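Local coordinates for protein histone-lysine N-methyltransferase, H3 lysine-9 specific SUVH4 (Arabidopsis thaliana, PDB 4QEO) that methylates a lysine in the tail of histone H3, a mark of transcriptional repression, and binds methylated DNA that directs this activity, at residues A[27-32]-A[317-322]; A[346-351]-A[378-383]. All coordinates share one frame; numbering follows the deposited sequence.

Interaction 1 (A[27-32]-A[317-322])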
# COMPACT_ATOMS: atom_id res chain seq x y z
N LEU A 27 -9.74 -2.57 -11.44
CA LEU A 27 -10.74 -2.52 -12.50
C LEU A 27 -10.65 -3.74 -13.42
O LEU A 27 -11.68 -4.25 -13.85
CB LEU A 27 -10.63 -1.25 -13.33
CG LEU A 27 -11.10 0.06 -12.72
CD1 LEU A 27 -10.57 1.22 -13.55
CD2 LEU A 27 -12.64 0.12 -12.64
N CYS A 28 -9.43 -4.19 -13.73
CA CYS A 28 -9.27 -5.38 -14.57
C CYS A 28 -9.68 -6.66 -13.83
O CYS A 28 -10.24 -7.57 -14.44
CB CYS A 28 -7.82 -5.50 -15.10
SG CYS A 28 -7.39 -4.16 -16.21
N VAL A 29 -9.38 -6.72 -12.53
CA VAL A 29 -9.86 -7.82 -11.70
C VAL A 29 -11.41 -7.89 -11.74
O VAL A 29 -12.00 -8.96 -11.95
CB VAL A 29 -9.37 -7.70 -10.24
CG1 VAL A 29 -10.08 -8.71 -9.34
CG2 VAL A 29 -7.84 -7.89 -10.16
N GLN A 30 -12.05 -6.73 -11.57
CA GLN A 30 -13.51 -6.65 -11.61
C GLN A 30 -14.05 -7.09 -12.97
O GLN A 30 -15.06 -7.79 -13.06
CB GLN A 30 -13.99 -5.23 -11.29
CG GLN A 30 -15.51 -5.05 -11.44
CD GLN A 30 -16.03 -3.80 -10.75
OE1 GLN A 30 -16.67 -3.89 -9.70
NE2 GLN A 30 -15.78 -2.64 -11.35
N ALA A 31 -13.35 -6.68 -14.03
CA ALA A 31 -13.76 -7.04 -15.39
C ALA A 31 -13.41 -8.49 -15.68
O ALA A 31 -13.70 -9.00 -16.76
CB ALA A 31 -13.11 -6.12 -16.41
N LYS A 32 -12.78 -9.16 -14.71
CA LYS A 32 -12.50 -10.58 -14.79
C LYS A 32 -11.59 -10.93 -15.98
O LYS A 32 -11.72 -12.00 -16.58
CB LYS A 32 -13.81 -11.38 -14.83
CG LYS A 32 -13.73 -12.78 -14.24
CD LYS A 32 -15.11 -13.37 -13.94
CE LYS A 32 -15.83 -12.59 -12.84
NZ LYS A 32 -17.09 -13.27 -12.41
N VAL A 317 -14.40 -4.81 -5.23
CA VAL A 317 -14.11 -6.02 -5.97
C VAL A 317 -13.87 -7.15 -4.96
O VAL A 317 -13.41 -6.91 -3.84
CB VAL A 317 -12.90 -5.85 -6.92
CG1 VAL A 317 -11.59 -5.76 -6.15
CG2 VAL A 317 -12.85 -6.98 -7.94
N ASP A 318 -14.22 -8.37 -5.36
CA ASP A 318 -14.13 -9.52 -4.47
C ASP A 318 -12.73 -10.10 -4.50
O ASP A 318 -12.51 -11.16 -5.10
CB ASP A 318 -15.14 -10.59 -4.90
CG ASP A 318 -15.20 -11.75 -3.92
OD1 ASP A 318 -14.67 -11.60 -2.80
OD2 ASP A 318 -15.78 -12.80 -4.26
N LEU A 319 -11.80 -9.42 -3.85
CA LEU A 319 -10.41 -9.84 -3.88
C LEU A 319 -9.85 -9.59 -2.49
O LEU A 319 -10.08 -8.53 -1.91
CB LEU A 319 -9.65 -9.03 -4.93
CG LEU A 319 -8.14 -9.24 -5.04
CD1 LEU A 319 -7.83 -10.66 -5.52
CD2 LEU A 319 -7.51 -8.20 -5.96
N ASN A 320 -9.12 -10.57 -1.96
CA ASN A 320 -8.53 -10.43 -0.64
C ASN A 320 -9.60 -10.03 0.38
O ASN A 320 -9.38 -9.13 1.19
CB ASN A 320 -7.40 -9.39 -0.64
CG ASN A 320 -6.34 -9.65 -1.71
OD1 ASN A 320 -5.77 -8.71 -2.28
ND2 ASN A 320 -6.05 -10.92 -1.96
N ASP A 321 -10.77 -10.66 0.29
CA ASP A 321 -11.90 -10.38 1.19
C ASP A 321 -12.53 -9.01 0.99
O ASP A 321 -13.26 -8.53 1.86
CB ASP A 321 -11.51 -10.59 2.66
CG ASP A 321 -11.20 -12.03 2.97
OD1 ASP A 321 -11.99 -12.91 2.55
OD2 ASP A 321 -10.17 -12.29 3.63
N GLY A 322 -12.25 -8.38 -0.15
CA GLY A 322 -12.95 -7.17 -0.54
C GLY A 322 -12.05 -5.94 -0.54
O GLY A 322 -11.45 -5.61 0.48
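Val29 packs on Val317 and Leu319, and Gln30 on Val317, where the C-terminal end of helix 10-30 meets a beta-hairpin of the pre-SET region, whose strands 316-317 and 323-324 are joined through a type I' turn from Leu319 to Gly322. No hydrogen bond crosses between the segments; the contact is van der Waals packing, mostly between apolar side chains. The branches of Val29 are divided between two partners: CG1 lies 3.6 Å from Val317 CG2, the two valines crossing at about a right angle, while CG2 approaches Leu319 CD2 more loosely, at 4.2 Å. Val29 can straddle the pair because CG1 stands opposite its own backbone N (chi1 170°) and CG2 opposite its carbonyl carbon. Val317 CG2 also rests against the helix backbone, 3.7 Å from Gln30 N. Leu26 and Tyr25, earlier on the same helix, extend the apolar patch over Val317 and Leu319, and Pro36 of helix 36-46 covers Val29 too.

Backbone hydrogen bonds shape each partner. The helix ends in a Schellman motif, with Lys32 at positive phi and its N bonded to Val29 O at 2.9 Å. The turn is closed by Gly322 N to Leu319 O, 2.8 Å.

Interaction 2 (A[346-351]-A[378-383]); sequences NRTSQK and GSPVCE
Pro380 presents the CG-CD side of its ring to the methyl group of Thr348, while the guanidinium of Arg347, one residue earlier, takes Gln350 OE1 at its edge. That edge bond, NH1 to OE1 at 3.1 Å, lies only 4° out of the guanidinium plane and arrives on a lone pair of the amide oxygen in its carbonyl plane, with a moderately bent N-H...O angle of 153°. It links side chains three residues apart across a 3-10 turn in the pre-SET region, where Gln350 N also bonds to Arg347 O at 2.9 Å. The partner is strand 380-383 of the SET domain, outermost in its four-stranded mixed sheet and carrying a classic beta bulge, where Val381 and Cys382 both face Leu486.

The contact itself is buried van der Waals packing, with no hydrogen bond across it. Thr348 CG2 is 3.7 Å from Pro380 CG and 3.8 Å from Pro380 CD, and the two side chains cross at about a right angle. At chi1 -68°, OG1 of Thr348 sits beside its own N, which sends the methyl toward the proline; the hydroxyl bonds to Val345 O. Ser349 adds its backbone, CA coming within 4.3 Å of Pro380 CB.

Arg483 on the neighbouring strand bridges the segments: its NE forms a salt bridge with Glu383 OE1 and its NH2 a hydrogen bond with Ser349 OG, which also bonds to Glu333 OE2. Tyr316 touches both Thr348 and Ser349, and Phe487 packs on the proline ring. The turn's backbone takes part as well, Thr348 O lying 4.0 Å from Pro380 CG.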
# COMPACT_ATOMS: atom_id res chain seq x y z
N ASN A 346 -20.53 -6.20 -1.21
CA ASN A 346 -21.00 -4.84 -0.99
C ASN A 346 -21.28 -4.53 0.49
O ASN A 346 -21.88 -3.52 0.82
CB ASN A 346 -22.20 -4.49 -1.88
CG ASN A 346 -22.31 -3.00 -2.13
OD1 ASN A 346 -21.31 -2.33 -2.38
ND2 ASN A 346 -23.52 -2.46 -2.02
N ARG A 347 -20.80 -5.41 1.37
CA ARG A 347 -20.70 -5.09 2.78
C ARG A 347 -19.23 -5.05 3.23
O ARG A 347 -18.94 -5.23 4.40
CB ARG A 347 -21.45 -6.14 3.61
CG ARG A 347 -22.95 -6.28 3.28
CD ARG A 347 -23.57 -7.39 4.12
NE ARG A 347 -25.01 -7.54 3.93
CZ ARG A 347 -25.94 -6.88 4.62
NH1 ARG A 347 -25.58 -5.99 5.53
NH2 ARG A 347 -27.23 -7.12 4.42
N THR A 348 -18.31 -4.81 2.29
CA THR A 348 -16.87 -4.85 2.63
C THR A 348 -16.43 -4.19 3.96
O THR A 348 -15.75 -4.85 4.76
CB THR A 348 -16.00 -4.36 1.46
OG1 THR A 348 -16.10 -5.31 0.39
CG2 THR A 348 -14.52 -4.21 1.87
N SER A 349 -16.83 -2.95 4.23
CA SER A 349 -16.35 -2.28 5.44
C SER A 349 -17.03 -2.74 6.74
O SER A 349 -16.65 -2.30 7.83
CB SER A 349 -16.46 -0.76 5.32
OG SER A 349 -17.79 -0.33 5.49
N GLN A 350 -18.01 -3.62 6.62
CA GLN A 350 -18.74 -4.09 7.80
C GLN A 350 -18.09 -5.33 8.39
O GLN A 350 -18.45 -5.80 9.47
CB GLN A 350 -20.19 -4.42 7.43
CG GLN A 350 -21.02 -3.21 7.02
CD GLN A 350 -22.29 -3.59 6.25
OE1 GLN A 350 -22.95 -4.60 6.54
NE2 GLN A 350 -22.64 -2.77 5.28
N LYS A 351 -17.13 -5.88 7.66
CA LYS A 351 -16.56 -7.15 8.07
C LYS A 351 -15.54 -6.98 9.20
O LYS A 351 -15.15 -5.86 9.55
CB LYS A 351 -16.01 -7.88 6.85
CG LYS A 351 -17.14 -8.22 5.87
CD LYS A 351 -16.67 -8.94 4.62
CE LYS A 351 -17.87 -9.27 3.72
NZ LYS A 351 -17.46 -10.07 2.53
N GLY A 378 -6.82 -0.46 -1.02
CA GLY A 378 -8.24 -0.66 -1.19
C GLY A 378 -8.86 -1.44 -0.05
O GLY A 378 -10.08 -1.51 0.06
N SER A 379 -8.03 -2.03 0.81
CA SER A 379 -8.55 -2.81 1.93
C SER A 379 -9.08 -1.86 2.98
O SER A 379 -8.47 -0.80 3.22
CB SER A 379 -7.47 -3.70 2.55
OG SER A 379 -6.94 -4.64 1.62
N PRO A 380 -10.21 -2.22 3.59
CA PRO A 380 -10.69 -1.41 4.72
C PRO A 380 -9.80 -1.65 5.93
O PRO A 380 -9.39 -2.78 6.19
CB PRO A 380 -12.09 -1.97 4.97
CG PRO A 380 -12.03 -3.38 4.46
CD PRO A 380 -11.11 -3.35 3.28
N VAL A 381 -9.50 -0.58 6.65
CA VAL A 381 -8.80 -0.69 7.92
C VAL A 381 -9.79 -0.60 9.08
O VAL A 381 -9.82 -1.50 9.94
CB VAL A 381 -7.69 0.37 8.06
CG1 VAL A 381 -7.03 0.28 9.44
CG2 VAL A 381 -6.64 0.17 6.98
N CYS A 382 -10.61 0.44 9.12
CA CYS A 382 -11.62 0.48 10.21
C CYS A 382 -12.58 1.61 10.03
O CYS A 382 -12.25 2.58 9.39
CB CYS A 382 -10.96 0.67 11.58
SG CYS A 382 -9.94 2.16 11.68
N GLU A 383 -13.76 1.48 10.64
CA GLU A 383 -14.67 2.60 10.74
C GLU A 383 -14.17 3.46 11.89
O GLU A 383 -13.65 2.95 12.88
CB GLU A 383 -16.10 2.13 11.02
CG GLU A 383 -17.13 3.26 10.98
CD GLU A 383 -18.58 2.79 11.11
OE1 GLU A 383 -18.89 1.65 10.72
OE2 GLU A 383 -19.42 3.58 11.61

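The two contacts follow one another along the chain, their centres about 14 Å apart, and Gly322 joins them: at the end of the hairpin turn of interaction 1, its O packs 3.6 Å from Pro380 CD and 3.6 Å from Thr348 CG2, in the heart of interaction 2. The pre-SET region is thus held on one side by helix 10-30 and on another by the SET strand 380-383. Both contacts are near the triangular zinc cluster without binding it: the side chain of Thr348 is about 10 Å from a zinc ion, that of Gln30 about 13 Å. Bound DNA comes within about 7 Å of interaction 1 and about 13 Å of interaction 2, between nearest atoms.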